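Local coordinates for glutamate--tRNA ligase (Methanothermobacter thermautotrophicus, PDB 3AII), which probably catalyses the ATP-dependent attachment of glutamate to tRNA in two steps, as a non-discriminating archaeal glutamyl-tRNA synthetase, at residues E180-R185 and R308-E313; A188-C193 and R216-R221; A233-K238 and W251-I256. All blocks are in the same frame, centred on the assembly; numbering follows the deposited sequence. Where two conformers were deposited one is given.

In the fold
All three contacts lie in the class I catalytic domain and gather on one side of the chain's centre. Contact 1, partly buried, joins the C-terminal ends of helices 172-184 and 299-310 through leucine packing and an arginine at the surface. Contacts 2 and 3 are buried and share a four-stranded antiparallel sheet: contact 2 sets helix 215-224 against its outer strand 188-191, beside the zinc ion, and contact 3 pairs the inner strands 234-237 and 252-256. Side chains reach for backbone atoms in contacts 1 and 2, whereas main-chain bonds dominate contact 3. His-309 of contact 1 also bonds the carbonyl of Lys-238 in contact 3.

Contact 1: E180-R185 and R308-E313; sequences EKLIER and RHLGWE
Arg-185, just past the end of helix 172-184, lays its whole side chain along the end of helix 299-310. Its CB starts 3.8 Å from His-309 O, and CG passes the same oxygen a little farther off. CD comes closest of the three carbons, 3.2 Å from His-309 O, and also nears CA of Leu-310. With CG anti to the carbonyl carbon (chi1 -72°) and the chain extended as far as NE, the guanidinium is carried past His-309 to the carbonyl of Leu-310. There Leu-310 O lies over the centre of one guanidinium face, 3.5 Å above the plane. NH1 of Arg-185 turns back to donate to His-309 O at 3.2 Å, with an N-H...O angle of 152°; the nitrogen is tilted from the carbonyl plane.

Deeper in, Leu-182 sends CD1 to CB of His-309 at 3.5 Å and to CG of Leu-310 at 4.1 Å. The two leucine side chains cross at about a right angle, and CD2 of Leu-310 rests against CA of Leu-182. A water bridges the segments, donating to Arg-185 O and hydrogen-bonded to His-309 ND1 at 2.9 Å. The other ring nitrogen, NE2, is hydrogen-bonded to Lys-238 O, so both ring nitrogens have partners and the ring's rotation is probably fixed. Gly-311 ends its helix in a Schellman motif, with positive phi.

Carbonyls at a helix C-terminus carry partial negative charge, so the positive guanidinium beside His-309 O and over Leu-310 O is probably favoured electrostatically. The chemistry thus divides by depth: buried leucines pack apolar against apolar, while the exposed arginine sets its charge against the last carbonyls of the helix.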
loop_
_atom_site.group_PDB
_atom_site.type_symbol
_atom_site.label_atom_id
_atom_site.label_comp_id
_atom_site.label_asym_id
_atom_site.label_seq_id
_atom_site.Cartn_x
_atom_site.Cartn_y
_atom_site.Cartn_z
ATOM N N GLU A 180 22.400 -20.272 -21.313
ATOM C CA GLU A 180 23.357 -21.148 -22.014
ATOM C C GLU A 180 23.332 -22.564 -21.430
ATOM O O GLU A 180 23.355 -23.548 -22.163
ATOM C CB GLU A 180 24.772 -20.560 -21.981
ATOM C CG GLU A 180 24.896 -19.235 -22.737
ATOM C CD GLU A 180 26.277 -18.998 -23.334
ATOM O OE1 GLU A 180 27.247 -19.669 -22.910
ATOM O OE2 GLU A 180 26.388 -18.137 -24.234
ATOM N N LYS A 181 23.251 -22.668 -20.107
ATOM C CA LYS A 181 23.206 -23.986 -19.476
ATOM C C LYS A 181 21.919 -24.719 -19.828
ATOM O O LYS A 181 21.934 -25.932 -20.081
ATOM C CB LYS A 181 23.357 -23.870 -17.951
ATOM C CG LYS A 181 24.804 -23.612 -17.517
ATOM C CD LYS A 181 24.926 -23.482 -16.004
ATOM C CE LYS A 181 26.365 -23.158 -15.598
ATOM N NZ LYS A 181 26.495 -22.965 -14.130
ATOM N N LEU A 182 20.810 -23.989 -19.853
ATOM C CA LEU A 182 19.524 -24.583 -20.162
ATOM C C LEU A 182 19.519 -25.106 -21.601
ATOM O O LEU A 182 18.999 -26.179 -21.880
ATOM C CB LEU A 182 18.403 -23.558 -19.968
ATOM C CG LEU A 182 16.962 -23.993 -20.239
ATOM C CD1 LEU A 182 16.564 -25.150 -19.336
ATOM C CD2 LEU A 182 15.999 -22.810 -20.072
ATOM N N ILE A 183 20.069 -24.315 -22.514
ATOM C CA ILE A 183 20.248 -24.739 -23.901
ATOM C C ILE A 183 21.159 -25.970 -24.027
ATOM O O ILE A 183 20.859 -26.892 -24.789
ATOM C CB ILE A 183 20.792 -23.571 -24.757
ATOM C CG1 ILE A 183 19.740 -22.465 -24.888
ATOM C CG2 ILE A 183 21.219 -24.058 -26.140
ATOM C CD1 ILE A 183 20.275 -21.209 -25.603
ATOM N N GLU A 184 22.255 -26.001 -23.273
ATOM C CA GLU A 184 23.148 -27.161 -23.333
ATOM C C GLU A 184 22.467 -28.423 -22.833
ATOM O O GLU A 184 22.713 -29.526 -23.343
ATOM C CB GLU A 184 24.460 -26.941 -22.566
ATOM C CG GLU A 184 25.368 -28.177 -22.734
ATOM C CD GLU A 184 26.827 -27.961 -22.392
ATOM O OE1 GLU A 184 27.175 -26.882 -21.866
ATOM O OE2 GLU A 184 27.626 -28.897 -22.658
ATOM N N ARG A 185 21.602 -28.264 -21.841
ATOM C CA ARG A 185 20.844 -29.385 -21.306
ATOM C C ARG A 185 19.651 -29.760 -22.177
ATOM O O ARG A 185 18.888 -30.651 -21.826
ATOM C CB ARG A 185 20.360 -29.067 -19.883
ATOM C CG ARG A 185 21.478 -29.067 -18.841
ATOM C CD ARG A 185 20.911 -29.000 -17.431
ATOM N NE ARG A 185 21.794 -29.613 -16.446
ATOM C CZ ARG A 185 21.476 -30.681 -15.720
ATOM N NH1 ARG A 185 20.292 -31.256 -15.862
ATOM N NH2 ARG A 185 22.342 -31.168 -14.842
ATOM N N ARG A 308 12.973 -28.701 -13.670
ATOM C CA ARG A 308 13.125 -30.024 -14.276
ATOM C C ARG A 308 14.352 -30.124 -15.178
ATOM O O ARG A 308 15.229 -30.992 -15.002
ATOM C CB ARG A 308 11.885 -30.344 -15.115
ATOM C CG ARG A 308 10.688 -30.844 -14.343
ATOM C CD ARG A 308 9.624 -31.315 -15.320
ATOM N NE ARG A 308 10.222 -31.940 -16.499
ATOM C CZ ARG A 308 9.524 -32.403 -17.530
ATOM N NH1 ARG A 308 10.146 -32.952 -18.564
ATOM N NH2 ARG A 308 8.204 -32.320 -17.521
ATOM N N HIS A 309 14.406 -29.240 -16.167
ATOM C CA HIS A 309 15.467 -29.266 -17.158
ATOM C C HIS A 309 16.842 -29.029 -16.574
ATOM O O HIS A 309 17.819 -29.593 -17.054
ATOM C CB HIS A 309 15.209 -28.235 -18.261
ATOM C CG HIS A 309 14.152 -28.645 -19.231
ATOM N ND1 HIS A 309 14.094 -29.915 -19.768
ATOM C CD2 HIS A 309 13.133 -27.952 -19.788
ATOM C CE1 HIS A 309 13.074 -29.989 -20.604
ATOM N NE2 HIS A 309 12.477 -28.811 -20.638
ATOM N N LEU A 310 16.913 -28.197 -15.541
ATOM C CA LEU A 310 18.196 -27.863 -14.926
ATOM C C LEU A 310 18.597 -28.845 -13.814
ATOM O O LEU A 310 19.703 -28.764 -13.265
ATOM C CB LEU A 310 18.164 -26.419 -14.419
ATOM C CG LEU A 310 18.157 -25.368 -15.541
ATOM C CD1 LEU A 310 17.732 -23.986 -15.018
ATOM C CD2 LEU A 310 19.512 -25.295 -16.237
ATOM N N GLY A 311 17.700 -29.768 -13.491
ATOM C CA GLY A 311 17.963 -30.760 -12.458
ATOM C C GLY A 311 17.894 -30.179 -11.056
ATOM O O GLY A 311 18.674 -30.543 -10.177
ATOM N N TRP A 312 16.951 -29.267 -10.852
ATOM C CA TRP A 312 16.794 -28.572 -9.579
ATOM C C TRP A 312 15.491 -28.963 -8.902
ATOM O O TRP A 312 14.463 -29.139 -9.558
ATOM C CB TRP A 312 16.744 -27.063 -9.815
ATOM C CG TRP A 312 17.999 -26.432 -10.348
ATOM C CD1 TRP A 312 19.259 -26.968 -10.401
ATOM C CD2 TRP A 312 18.105 -25.108 -10.870
ATOM N NE1 TRP A 312 20.138 -26.050 -10.934
ATOM C CE2 TRP A 312 19.450 -24.905 -11.234
ATOM C CE3 TRP A 312 17.188 -24.071 -11.059
ATOM C CZ2 TRP A 312 19.897 -23.706 -11.777
ATOM C CZ3 TRP A 312 17.630 -22.889 -11.607
ATOM C CH2 TRP A 312 18.975 -22.716 -11.961
ATOM N N GLU A 313 15.518 -29.075 -7.582
ATOM C CA GLU A 313 14.287 -29.302 -6.840
ATOM C C GLU A 313 13.594 -27.972 -6.590
ATOM O O GLU A 313 14.199 -27.048 -6.049
ATOM C CB GLU A 313 14.586 -29.989 -5.511
ATOM C CG GLU A 313 13.348 -30.364 -4.721
ATOM C CD GLU A 313 13.681 -31.127 -3.459
ATOM O OE1 GLU A 313 14.884 -31.245 -3.139
ATOM O OE2 GLU A 313 12.743 -31.610 -2.790
HETATM O O HOH W 1 16.660 -31.042 -20.403
#

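Contact 2: A188-C193 and R216-R221; sequences AYVCTC and RENLQR. With ZN (zinc ion), chain D.
Arg-221 and Val-190 slide past each other in opposite directions, the arginine stretched out from its helix toward the strand backbone. CB of Arg-221 packs 3.6 Å from CB of Val-190, and its chain, straight from CG to NE, brings NH1 to 2.9 Å from Val-190 O. The N-H...O angle of that bond is 140°, and the oxygen lies somewhat out of the guanidinium plane. Thr-192 crosses the arginine at about a right angle: its CG2 lies over one guanidinium face, 3.8 Å from NH1 of Arg-221. OG1 of Thr-192 is also close to NH1, but the angle is too poor for a hydrogen bond.

One turn back, Asn-218 points at the strand and takes the N-H of the same valine. Its OD1 accepts from Val-190 N at 3.0 Å, along a fairly straight path (165°), though the nitrogen stands above the amide plane. Val-190 therefore has both backbone polar groups held by side chains of one helix, while its CG2 touches Asn-218 O at 3.6 Å. Cutting Arg-221 back to an alanine would keep the CB contact with the valine, but would probably leave Val-190 O without this charged donor and open a gap beside Thr-192.

Farther along, Cys-191 and Cys-193 bind the zinc ion through SG, with Cys-208 and Cys-210 completing the site. This outer strand pairs on its other edge with strand 234-237, through Tyr-189 with Arg-236 and Cys-191 with Val-234; helix 215-224 borders the outer edge at 52° to the strand, and helix 172-184 packs on both Ala-188 and Asn-218.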
loop_
_atom_site.group_PDB
_atom_site.type_symbol
_atom_site.label_atom_id
_atom_site.label_comp_id
_atom_site.label_asym_id
_atom_site.label_seq_id
_atom_site.Cartn_x
_atom_site.Cartn_y
_atom_site.Cartn_z
ATOM N N ALA A 188 15.890 -25.585 -23.847
ATOM C CA ALA A 188 15.462 -24.342 -24.460
ATOM C C ALA A 188 16.030 -24.220 -25.854
ATOM O O ALA A 188 16.952 -24.947 -26.226
ATOM C CB ALA A 188 15.882 -23.147 -23.608
ATOM N N TYR A 189 15.460 -23.307 -26.630
ATOM C CA TYR A 189 15.920 -23.080 -27.990
ATOM C C TYR A 189 15.679 -21.642 -28.396
ATOM O O TYR A 189 14.849 -20.957 -27.788
ATOM C CB TYR A 189 15.236 -24.048 -28.967
ATOM C CG TYR A 189 13.723 -23.995 -29.034
ATOM C CD1 TYR A 189 12.934 -24.605 -28.064
ATOM C CD2 TYR A 189 13.081 -23.356 -30.087
ATOM C CE1 TYR A 189 11.562 -24.572 -28.145
ATOM C CE2 TYR A 189 11.710 -23.329 -30.178
ATOM C CZ TYR A 189 10.952 -23.931 -29.217
ATOM O OH TYR A 189 9.577 -23.884 -29.317
ATOM N N VAL A 190 16.422 -21.176 -29.403
ATOM C CA VAL A 190 16.187 -19.833 -29.928
ATOM C C VAL A 190 15.260 -19.888 -31.127
ATOM O O VAL A 190 15.598 -20.476 -32.160
ATOM C CB VAL A 190 17.473 -19.128 -30.317
ATOM C CG1 VAL A 190 17.146 -17.716 -30.826
ATOM C CG2 VAL A 190 18.425 -19.070 -29.117
ATOM N N CYS A 191 14.097 -19.270 -30.979
ATOM C CA CYS A 191 13.074 -19.308 -32.013
ATOM C C CYS A 191 13.057 -18.006 -32.787
ATOM O O CYS A 191 12.871 -16.925 -32.218
ATOM C CB CYS A 191 11.705 -19.554 -31.403
ATOM S SG CYS A 191 10.396 -19.680 -32.640
ATOM N N THR A 192 13.237 -18.132 -34.100
ATOM C CA THR A 192 13.253 -16.995 -35.006
ATOM C C THR A 192 11.974 -16.925 -35.838
ATOM O O THR A 192 11.886 -16.131 -36.771
ATOM C CB THR A 192 14.452 -17.090 -35.972
ATOM O OG1 THR A 192 14.481 -18.397 -36.562
ATOM C CG2 THR A 192 15.765 -16.854 -35.228
ATOM N N CYS A 193 10.993 -17.763 -35.506
ATOM C CA CYS A 193 9.708 -17.780 -36.211
ATOM C C CYS A 193 8.955 -16.478 -36.020
ATOM O O CYS A 193 9.103 -15.817 -35.001
ATOM C CB CYS A 193 8.818 -18.920 -35.705
ATOM S SG CYS A 193 9.406 -20.588 -36.096
ATOM N N ARG A 216 25.024 -26.329 -30.303
ATOM C CA ARG A 216 25.871 -25.283 -30.874
ATOM C C ARG A 216 25.111 -24.383 -31.850
ATOM O O ARG A 216 25.384 -23.184 -31.920
ATOM C CB ARG A 216 27.136 -25.873 -31.506
ATOM C CG ARG A 216 28.101 -26.453 -30.492
ATOM C CD ARG A 216 28.826 -25.378 -29.706
ATOM N NE ARG A 216 29.629 -25.950 -28.629
ATOM C CZ ARG A 216 30.368 -25.241 -27.783
ATOM N NH1 ARG A 216 30.424 -23.916 -27.885
ATOM N NH2 ARG A 216 31.052 -25.856 -26.826
ATOM N N GLU A 217 24.150 -24.957 -32.572
ATOM C CA GLU A 217 23.255 -24.168 -33.410
ATOM C C GLU A 217 22.453 -23.146 -32.584
ATOM O O GLU A 217 22.386 -21.963 -32.933
ATOM C CB GLU A 217 22.301 -25.075 -34.182
ATOM C CG GLU A 217 22.969 -25.915 -35.267
ATOM C CD GLU A 217 21.976 -26.832 -35.966
ATOM O OE1 GLU A 217 21.843 -26.735 -37.206
ATOM O OE2 GLU A 217 21.317 -27.639 -35.272
ATOM N N ASN A 218 21.845 -23.608 -31.495
ATOM C CA ASN A 218 21.118 -22.711 -30.592
ATOM C C ASN A 218 22.037 -21.692 -29.937
ATOM O O ASN A 218 21.652 -20.544 -29.737
ATOM C CB ASN A 218 20.383 -23.503 -29.506
ATOM C CG ASN A 218 19.030 -24.016 -29.968
ATOM O OD1 ASN A 218 18.231 -23.273 -30.533
ATOM N ND2 ASN A 218 18.757 -25.280 -29.705
ATOM N N LEU A 219 23.250 -22.105 -29.587
ATOM C CA LEU A 219 24.141 -21.203 -28.876
ATOM C C LEU A 219 24.552 -20.056 -29.791
ATOM O O LEU A 219 24.673 -18.912 -29.359
ATOM C CB LEU A 219 25.374 -21.965 -28.374
ATOM C CG LEU A 219 26.271 -21.253 -27.363
ATOM C CD1 LEU A 219 25.511 -21.030 -26.060
ATOM C CD2 LEU A 219 27.565 -22.059 -27.120
ATOM N N GLN A 220 24.765 -20.376 -31.067
ATOM C CA GLN A 220 25.074 -19.354 -32.057
ATOM C C GLN A 220 23.907 -18.365 -32.221
ATOM O O GLN A 220 24.118 -17.156 -32.270
ATOM C CB GLN A 220 25.429 -20.010 -33.400
ATOM C CG GLN A 220 25.523 -19.036 -34.561
ATOM C CD GLN A 220 26.682 -18.084 -34.433
ATOM O OE1 GLN A 220 27.707 -18.408 -33.829
ATOM N NE2 GLN A 220 26.534 -16.897 -35.010
ATOM N N ARG A 221 22.685 -18.880 -32.297
ATOM C CA ARG A 221 21.515 -18.010 -32.412
ATOM C C ARG A 221 21.364 -17.150 -31.164
ATOM O O ARG A 221 20.963 -15.987 -31.242
ATOM C CB ARG A 221 20.242 -18.822 -32.576
ATOM C CG ARG A 221 20.102 -19.535 -33.924
ATOM C CD ARG A 221 18.664 -19.999 -34.067
ATOM N NE ARG A 221 18.342 -20.492 -35.405
ATOM C CZ ARG A 221 17.107 -20.766 -35.807
ATOM N NH1 ARG A 221 16.090 -20.584 -34.974
ATOM N NH2 ARG A 221 16.883 -21.209 -37.039
HETATM ZN ZN ZN D . 10.721 -21.344 -34.271
#

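Contact 3: A233-K238 and W251-I256; sequences AVVRVK and WVSMRI
A classic beta bulge interrupts the antiparallel pairing of strands 234-237 and 252-256, the two inner strands of the four-stranded sheet. Ser-253 and Met-254 both face Val-235, whose O accepts from Ser-253 N at 2.8 Å and, weakly, from Met-254 N at 3.5 Å. Val-235 N returns a bond to Met-254 O. The extra residue shifts the register by one, so that Arg-236 pairs with Val-252 at a non-hydrogen-bonded position; Val-237 N then donates to Trp-251 O at 2.8 Å.

On one face of the sheet, CG2 of Val-235 and CB of Met-254 lie side by side, 3.7 Å apart. On the other, CG2 of Val-252 sits over a face of the Arg-236 guanidinium, 3.5 Å from NH1. NH1 itself is hydrogen-bonded to Asp-250 O, and Phe-198 makes a cation-pi contact with the same arginine. At the far end a water joins Ala-233 O to Ile-256 N. Trp-251, with CG wedged between its backbone N and carbonyl carbon (chi1 57°), brings its indole back beside Val-237. There CG2 of Val-237 makes a CH-pi contact 3.7 Å from the centroid of the Trp-251 six-membered ring, 11° off the ring normal.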
loop_
_atom_site.group_PDB
_atom_site.type_symbol
_atom_site.label_atom_id
_atom_site.label_comp_id
_atom_site.label_asym_id
_atom_site.label_seq_id
_atom_site.Cartn_x
_atom_site.Cartn_y
_atom_site.Cartn_z
ATOM N N ALA A 233 13.515 -12.216 -32.168
ATOM C CA ALA A 233 13.832 -13.589 -31.790
ATOM C C ALA A 233 13.607 -13.706 -30.289
ATOM O O ALA A 233 13.746 -12.728 -29.566
ATOM C CB ALA A 233 15.284 -13.918 -32.135
ATOM N N VAL A 234 13.251 -14.903 -29.838
ATOM C CA VAL A 234 13.076 -15.159 -28.410
ATOM C C VAL A 234 13.736 -16.486 -28.048
ATOM O O VAL A 234 13.980 -17.334 -28.917
ATOM C CB VAL A 234 11.586 -15.197 -28.018
ATOM C CG1 VAL A 234 10.982 -13.799 -28.143
ATOM C CG2 VAL A 234 10.833 -16.205 -28.884
ATOM N N VAL A 235 14.068 -16.653 -26.774
ATOM C CA VAL A 235 14.371 -17.978 -26.253
ATOM C C VAL A 235 13.093 -18.571 -25.672
ATOM O O VAL A 235 12.373 -17.898 -24.919
ATOM C CB VAL A 235 15.467 -17.928 -25.151
ATOM C CG1 VAL A 235 15.769 -19.333 -24.622
ATOM C CG2 VAL A 235 16.745 -17.311 -25.687
ATOM N N ARG A 236 12.808 -19.818 -26.042
ATOM C CA ARG A 236 11.644 -20.545 -25.534
ATOM C C ARG A 236 12.078 -21.752 -24.725
ATOM O O ARG A 236 13.009 -22.451 -25.100
ATOM C CB ARG A 236 10.762 -21.004 -26.699
ATOM C CG ARG A 236 10.105 -19.846 -27.425
ATOM C CD ARG A 236 9.220 -20.333 -28.570
ATOM N NE ARG A 236 8.521 -19.196 -29.177
ATOM C CZ ARG A 236 7.451 -18.610 -28.649
ATOM N NH1 ARG A 236 6.931 -19.050 -27.512
ATOM N NH2 ARG A 236 6.887 -17.581 -29.265
ATOM N N VAL A 237 11.414 -21.969 -23.597
ATOM C CA VAL A 237 11.693 -23.135 -22.776
ATOM C C VAL A 237 10.947 -24.311 -23.395
ATOM O O VAL A 237 9.776 -24.187 -23.727
ATOM C CB VAL A 237 11.196 -22.913 -21.352
ATOM C CG1 VAL A 237 11.436 -24.152 -20.497
ATOM C CG2 VAL A 237 11.886 -21.686 -20.742
ATOM N N LYS A 238 11.608 -25.452 -23.549
ATOM C CA LYS A 238 10.901 -26.613 -24.073
ATOM C C LYS A 238 10.023 -27.185 -22.973
ATOM O O LYS A 238 10.523 -27.581 -21.925
ATOM C CB LYS A 238 11.889 -27.672 -24.579
ATOM C CG LYS A 238 12.730 -27.215 -25.768
ATOM C CD LYS A 238 13.614 -28.339 -26.322
ATOM C CE LYS A 238 14.473 -27.815 -27.466
ATOM N NZ LYS A 238 15.278 -28.883 -28.166
ATOM N N TRP A 251 6.992 -21.668 -23.447
ATOM C CA TRP A 251 6.901 -20.267 -23.077
ATOM C C TRP A 251 8.240 -19.534 -23.210
ATOM O O TRP A 251 9.313 -20.147 -23.171
ATOM C CB TRP A 251 6.320 -20.137 -21.661
ATOM C CG TRP A 251 7.077 -20.863 -20.576
ATOM C CD1 TRP A 251 6.875 -22.148 -20.139
ATOM C CD2 TRP A 251 8.118 -20.319 -19.749
ATOM N NE1 TRP A 251 7.755 -22.443 -19.118
ATOM C CE2 TRP A 251 8.518 -21.334 -18.853
ATOM C CE3 TRP A 251 8.745 -19.070 -19.683
ATOM C CZ2 TRP A 251 9.525 -21.138 -17.897
ATOM C CZ3 TRP A 251 9.750 -18.876 -18.736
ATOM C CH2 TRP A 251 10.134 -19.908 -17.860
ATOM N N VAL A 252 8.159 -18.216 -23.367
ATOM C CA VAL A 252 9.326 -17.376 -23.632
ATOM C C VAL A 252 10.108 -17.010 -22.369
ATOM O O VAL A 252 9.550 -16.461 -21.411
ATOM C CB VAL A 252 8.902 -16.076 -24.340
ATOM C CG1 VAL A 252 10.078 -15.134 -24.491
ATOM C CG2 VAL A 252 8.304 -16.393 -25.696
ATOM N N SER A 253 11.405 -17.311 -22.378
ATOM C CA SER A 253 12.278 -17.002 -21.246
ATOM C C SER A 253 13.140 -15.766 -21.450
ATOM O O SER A 253 13.563 -15.147 -20.472
ATOM C CB SER A 253 13.178 -18.194 -20.909
ATOM O OG SER A 253 14.033 -18.529 -21.998
ATOM N N MET A 254 13.439 -15.422 -22.702
ATOM C CA MET A 254 14.282 -14.250 -23.006
ATOM C C MET A 254 13.748 -13.511 -24.215
ATOM O O MET A 254 13.364 -14.148 -25.202
ATOM C CB MET A 254 15.719 -14.664 -23.360
ATOM C CG MET A 254 16.585 -15.166 -22.252
ATOM S SD MET A 254 17.080 -13.761 -21.196
ATOM C CE MET A 254 18.219 -14.532 -20.053
ATOM N N ARG A 255 13.763 -12.178 -24.151
ATOM C CA ARG A 255 13.336 -11.351 -25.275
ATOM C C ARG A 255 14.326 -10.224 -25.514
ATOM O O ARG A 255 15.172 -9.942 -24.672
ATOM C CB ARG A 255 11.952 -10.764 -25.019
ATOM C CG ARG A 255 11.888 -9.905 -23.774
ATOM C CD ARG A 255 10.536 -9.268 -23.566
ATOM N NE ARG A 255 10.572 -8.336 -22.446
ATOM C CZ ARG A 255 9.508 -7.687 -21.987
ATOM N NH1 ARG A 255 9.629 -6.852 -20.964
ATOM N NH2 ARG A 255 8.322 -7.877 -22.551
ATOM N N ILE A 256 14.207 -9.582 -26.673
ATOM C CA ILE A 256 15.069 -8.459 -27.007
ATOM C C ILE A 256 14.265 -7.177 -26.826
ATOM O O ILE A 256 13.162 -7.072 -27.353
ATOM C CB ILE A 256 15.554 -8.556 -28.467
ATOM C CG1 ILE A 256 16.329 -9.864 -28.698
ATOM C CG2 ILE A 256 16.417 -7.342 -28.808
ATOM C CD1 ILE A 256 16.561 -10.213 -30.173
HETATM O O HOH W 2 12.428 -10.354 -28.800
#